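Local coordinates for endo alpha-1,4 polygalactosaminidase (Neosartorya fumigata, PDB 6OJ1), which hydrolyses alpha-1,4-linked galactosamine polymers from within the chain, an endo-acting glycoside hydrolase that disrupts microbial biofilms, at residues L119-A124 with A164-F169. Numbering follows the deposited sequence.
Sequences LNISSA and ADSISF. With NAG (2-acetamido-2-deoxy-beta-D-glucopyranose), chain C.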
ATOM      1  N   LEU A 119       1.440  15.868   0.582  1.00 16.03           N
ATOM      2  CA  LEU A 119       0.421  16.468   1.435  1.00 15.05           C
ATOM      3  C   LEU A 119       0.990  16.843   2.794  1.00 17.73           C
ATOM      4  O   LEU A 119       1.871  16.166   3.330  1.00 19.35           O
ATOM      5  CB  LEU A 119      -0.743  15.512   1.658  1.00 14.43           C
ATOM      6  CG  LEU A 119      -1.547  15.213   0.396  1.00 16.94           C
ATOM      7  CD1 LEU A 119      -2.592  14.147   0.714  1.00 19.12           C
ATOM      8  CD2 LEU A 119      -2.163  16.506  -0.125  1.00 16.36           C
ATOM      9  N   ASN A 120       0.437  17.909   3.377  1.00 18.50           N
ATOM     10  CA  ASN A 120       0.659  18.155   4.801  1.00 16.92           C
ATOM     11  C   ASN A 120      -0.244  17.198   5.566  1.00 19.94           C
ATOM     12  O   ASN A 120      -1.427  17.466   5.805  1.00 20.37           O
ATOM     13  CB  ASN A 120       0.376  19.603   5.161  1.00 18.45           C
ATOM     14  CG  ASN A 120       0.670  19.897   6.618  1.00 21.32           C
ATOM     15  OD1 ASN A 120       1.022  18.995   7.381  1.00 20.96           O
ATOM     16  ND2 ASN A 120       0.539  21.140   7.005  1.00 22.73           N
ATOM     17  N   ILE A 121       0.324  16.055   5.952  1.00 16.98           N
ATOM     18  CA  ILE A 121      -0.467  15.016   6.599  1.00 19.79           C
ATOM     19  C   ILE A 121      -0.889  15.397   8.009  1.00 18.11           C
ATOM     20  O   ILE A 121      -1.702  14.686   8.618  1.00 19.16           O
ATOM     21  CB  ILE A 121       0.314  13.683   6.586  1.00 17.69           C
ATOM     22  CG1 ILE A 121       1.674  13.836   7.291  1.00 19.41           C
ATOM     23  CG2 ILE A 121       0.440  13.163   5.137  1.00 16.96           C
ATOM     24  CD1 ILE A 121       2.496  12.521   7.333  1.00 17.46           C
ATOM     25  N   SER A 122      -0.391  16.517   8.538  1.00 19.32           N
ATOM     26  CA  SER A 122      -0.858  17.020   9.827  1.00 19.71           C
ATOM     27  C   SER A 122      -2.070  17.932   9.700  1.00 19.85           C
ATOM     28  O   SER A 122      -2.678  18.289  10.720  1.00 19.97           O
ATOM     29  CB  SER A 122       0.267  17.786  10.532  1.00 22.30           C
ATOM     30  OG  SER A 122       1.400  16.950  10.719  1.00 24.88           O
ATOM     31  N   SER A 123      -2.403  18.338   8.480  1.00 17.69           N
ATOM     32  CA  SER A 123      -3.531  19.223   8.234  1.00 21.33           C
ATOM     33  C   SER A 123      -4.845  18.553   8.622  1.00 19.87           C
ATOM     34  O   SER A 123      -5.115  17.421   8.195  1.00 20.06           O
ATOM     35  CB  SER A 123      -3.558  19.607   6.753  1.00 23.65           C
ATOM     36  OG  SER A 123      -4.855  20.006   6.367  1.00 27.41           O
ATOM     37  N   ALA A 124      -5.678  19.269   9.401  1.00 20.10           N
ATOM     38  CA  ALA A 124      -7.021  18.768   9.710  1.00 20.19           C
ATOM     39  C   ALA A 124      -7.802  18.477   8.434  1.00 19.57           C
ATOM     40  O   ALA A 124      -8.583  17.521   8.378  1.00 22.93           O
ATOM     41  CB  ALA A 124      -7.791  19.771  10.572  1.00 23.06           C
ATOM     42  N   ALA A 164       7.990  11.754  13.037  1.00 20.94           N
ATOM     43  CA  ALA A 164       6.909  11.859  14.014  1.00 19.06           C
ATOM     44  C   ALA A 164       5.589  12.236  13.343  1.00 19.34           C
ATOM     45  O   ALA A 164       4.520  11.776  13.760  1.00 19.24           O
ATOM     46  CB  ALA A 164       7.272  12.872  15.110  1.00 17.73           C
ATOM     47  N   ASP A 165       5.641  13.078  12.305  1.00 18.71           N
ATOM     48  CA  ASP A 165       4.415  13.410  11.584  1.00 21.56           C
ATOM     49  C   ASP A 165       3.798  12.157  10.975  1.00 21.39           C
ATOM     50  O   ASP A 165       2.585  11.942  11.067  1.00 18.16           O
ATOM     51  CB  ASP A 165       4.686  14.440  10.479  1.00 15.99           C
ATOM     52  CG  ASP A 165       5.024  15.817  11.008  1.00 24.38           C
ATOM     53  OD1 ASP A 165       4.593  16.202  12.119  1.00 24.16           O
ATOM     54  OD2 ASP A 165       5.720  16.544  10.273  1.00 23.72           O
ATOM     55  N   SER A 166       4.629  11.312  10.363  1.00 17.55           N
ATOM     56  CA  SER A 166       4.116  10.100   9.730  1.00 19.11           C
ATOM     57  C   SER A 166       3.599   9.113  10.763  1.00 18.70           C
ATOM     58  O   SER A 166       2.595   8.429  10.522  1.00 20.06           O
ATOM     59  CB  SER A 166       5.214   9.461   8.882  1.00 18.02           C
ATOM     60  OG  SER A 166       5.370  10.193   7.681  1.00 18.06           O
ATOM     61  N   ILE A 167       4.286   9.004  11.899  1.00 17.34           N
ATOM     62  CA  ILE A 167       3.845   8.095  12.954  1.00 18.24           C
ATOM     63  C   ILE A 167       2.464   8.504  13.447  1.00 20.39           C
ATOM     64  O   ILE A 167       1.557   7.673  13.557  1.00 21.44           O
ATOM     65  CB  ILE A 167       4.873   8.066  14.102  1.00 18.33           C
ATOM     66  CG1 ILE A 167       6.159   7.371  13.637  1.00 21.02           C
ATOM     67  CG2 ILE A 167       4.316   7.311  15.296  1.00 20.71           C
ATOM     68  CD1 ILE A 167       7.409   7.697  14.484  1.00 22.73           C
ATOM     69  N   SER A 168       2.284   9.799  13.746  1.00 19.53           N
ATOM     70  CA  SER A 168       0.977  10.298  14.165  1.00 19.62           C
ATOM     71  C   SER A 168      -0.075   9.984  13.109  1.00 19.12           C
ATOM     72  O   SER A 168      -1.175   9.515  13.424  1.00 19.57           O
ATOM     73  CB  SER A 168       1.050  11.809  14.409  1.00 23.07           C
ATOM     74  OG  SER A 168      -0.239  12.374  14.626  1.00 24.22           O
ATOM     75  N   PHE A 169       0.259  10.252  11.846  1.00 17.12           N
ATOM     76  CA  PHE A 169      -0.685  10.102  10.741  1.00 16.81           C
ATOM     77  C   PHE A 169      -1.043   8.641  10.528  1.00 19.07           C
ATOM     78  O   PHE A 169      -2.223   8.297  10.376  1.00 17.09           O
ATOM     79  CB  PHE A 169      -0.065  10.703   9.479  1.00 17.23           C
ATOM     80  CG  PHE A 169      -0.977  10.726   8.272  1.00 14.03           C
ATOM     81  CD1 PHE A 169      -2.227  11.355   8.316  1.00 16.38           C
ATOM     82  CD2 PHE A 169      -0.550  10.172   7.074  1.00 16.88           C
ATOM     83  CE1 PHE A 169      -3.040  11.402   7.168  1.00 16.81           C
ATOM     84  CE2 PHE A 169      -1.356  10.221   5.933  1.00 15.82           C
ATOM     85  CZ  PHE A 169      -2.593  10.845   5.993  1.00 14.34           C
TER
HETATM   86  C1  NAG C   1       0.801  21.468   8.392  1.00 22.95           C
HETATM   87  C2  NAG C   1       1.490  22.815   8.512  1.00 27.84           C
HETATM   88  C3  NAG C   1       1.726  23.154   9.980  1.00 32.56           C
HETATM   89  C4  NAG C   1       0.435  23.057  10.784  1.00 31.68           C
HETATM   90  C5  NAG C   1      -0.300  21.740  10.517  1.00 30.46           C
HETATM   91  C6  NAG C   1      -1.709  21.730  11.074  1.00 26.57           C
HETATM   92  C7  NAG C   1       3.034  23.715   6.822  1.00 32.12           C
HETATM   93  C8  NAG C   1       4.382  23.577   6.176  1.00 32.07           C
HETATM   94  N2  NAG C   1       2.748  22.825   7.781  1.00 25.12           N
HETATM   95  O3  NAG C   1       2.243  24.477  10.051  1.00 33.94           O
HETATM   96  O4  NAG C   1       0.770  23.083  12.167  1.00 36.98           O
HETATM   97  O5  NAG C   1      -0.421  21.496   9.109  1.00 25.51           O
HETATM   98  O6  NAG C   1      -2.565  22.606  10.350  1.00 34.33           O
HETATM   99  O7  NAG C   1       2.243  24.588   6.492  1.00 39.72           O
HETATM  100  O   HOH W   1       3.644  18.316   9.361  1.00 44.94           O
HETATM  101  O   HOH W   2       0.792  14.120  10.951  1.00 22.58           O
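The glycosylated type I turn Asn120–Ser123, which leads into helix 124-140 of this (beta/alpha)-barrel, meets helix 163-179 through Ile121, whose side chain lies across one face of the Phe169 ring. Ile121 CB sits 3.6 Å from the ring centroid, 12° off its normal, a CH-pi contact over the centre. CG2 rests on the same face toward the CD2–CE2 side, 3.5 Å from Phe169 CE2. With CG1 between the backbone N and the carbonyl carbon (chi1 58°) and the chain extended beyond it, CD1 runs past the ring toward the helix and ends 3.7 Å from Ser166 OG, a hydroxyl already bonded to Val150 O. Arg127 ties the same elements together, its NE bonding Ile121 O and its NH2 Ser168 OG.

Beside this apolar contact, two waters link the segments. Ser122 OG holds one water at 2.9 Å that donates to Asp165 O; a second water, 3.0 Å from Ser122 OG, reaches Asp165 OD2 and Asn120 OD1 weakly. That amide oxygen also accepts Ser122 N at 3.1 Å, closing an Asx turn, while ND2 of the same amide carries the N-linked sugar. The turn thus packs on the helix through an apolar face, while Ser122 and Asn120 reach it through water.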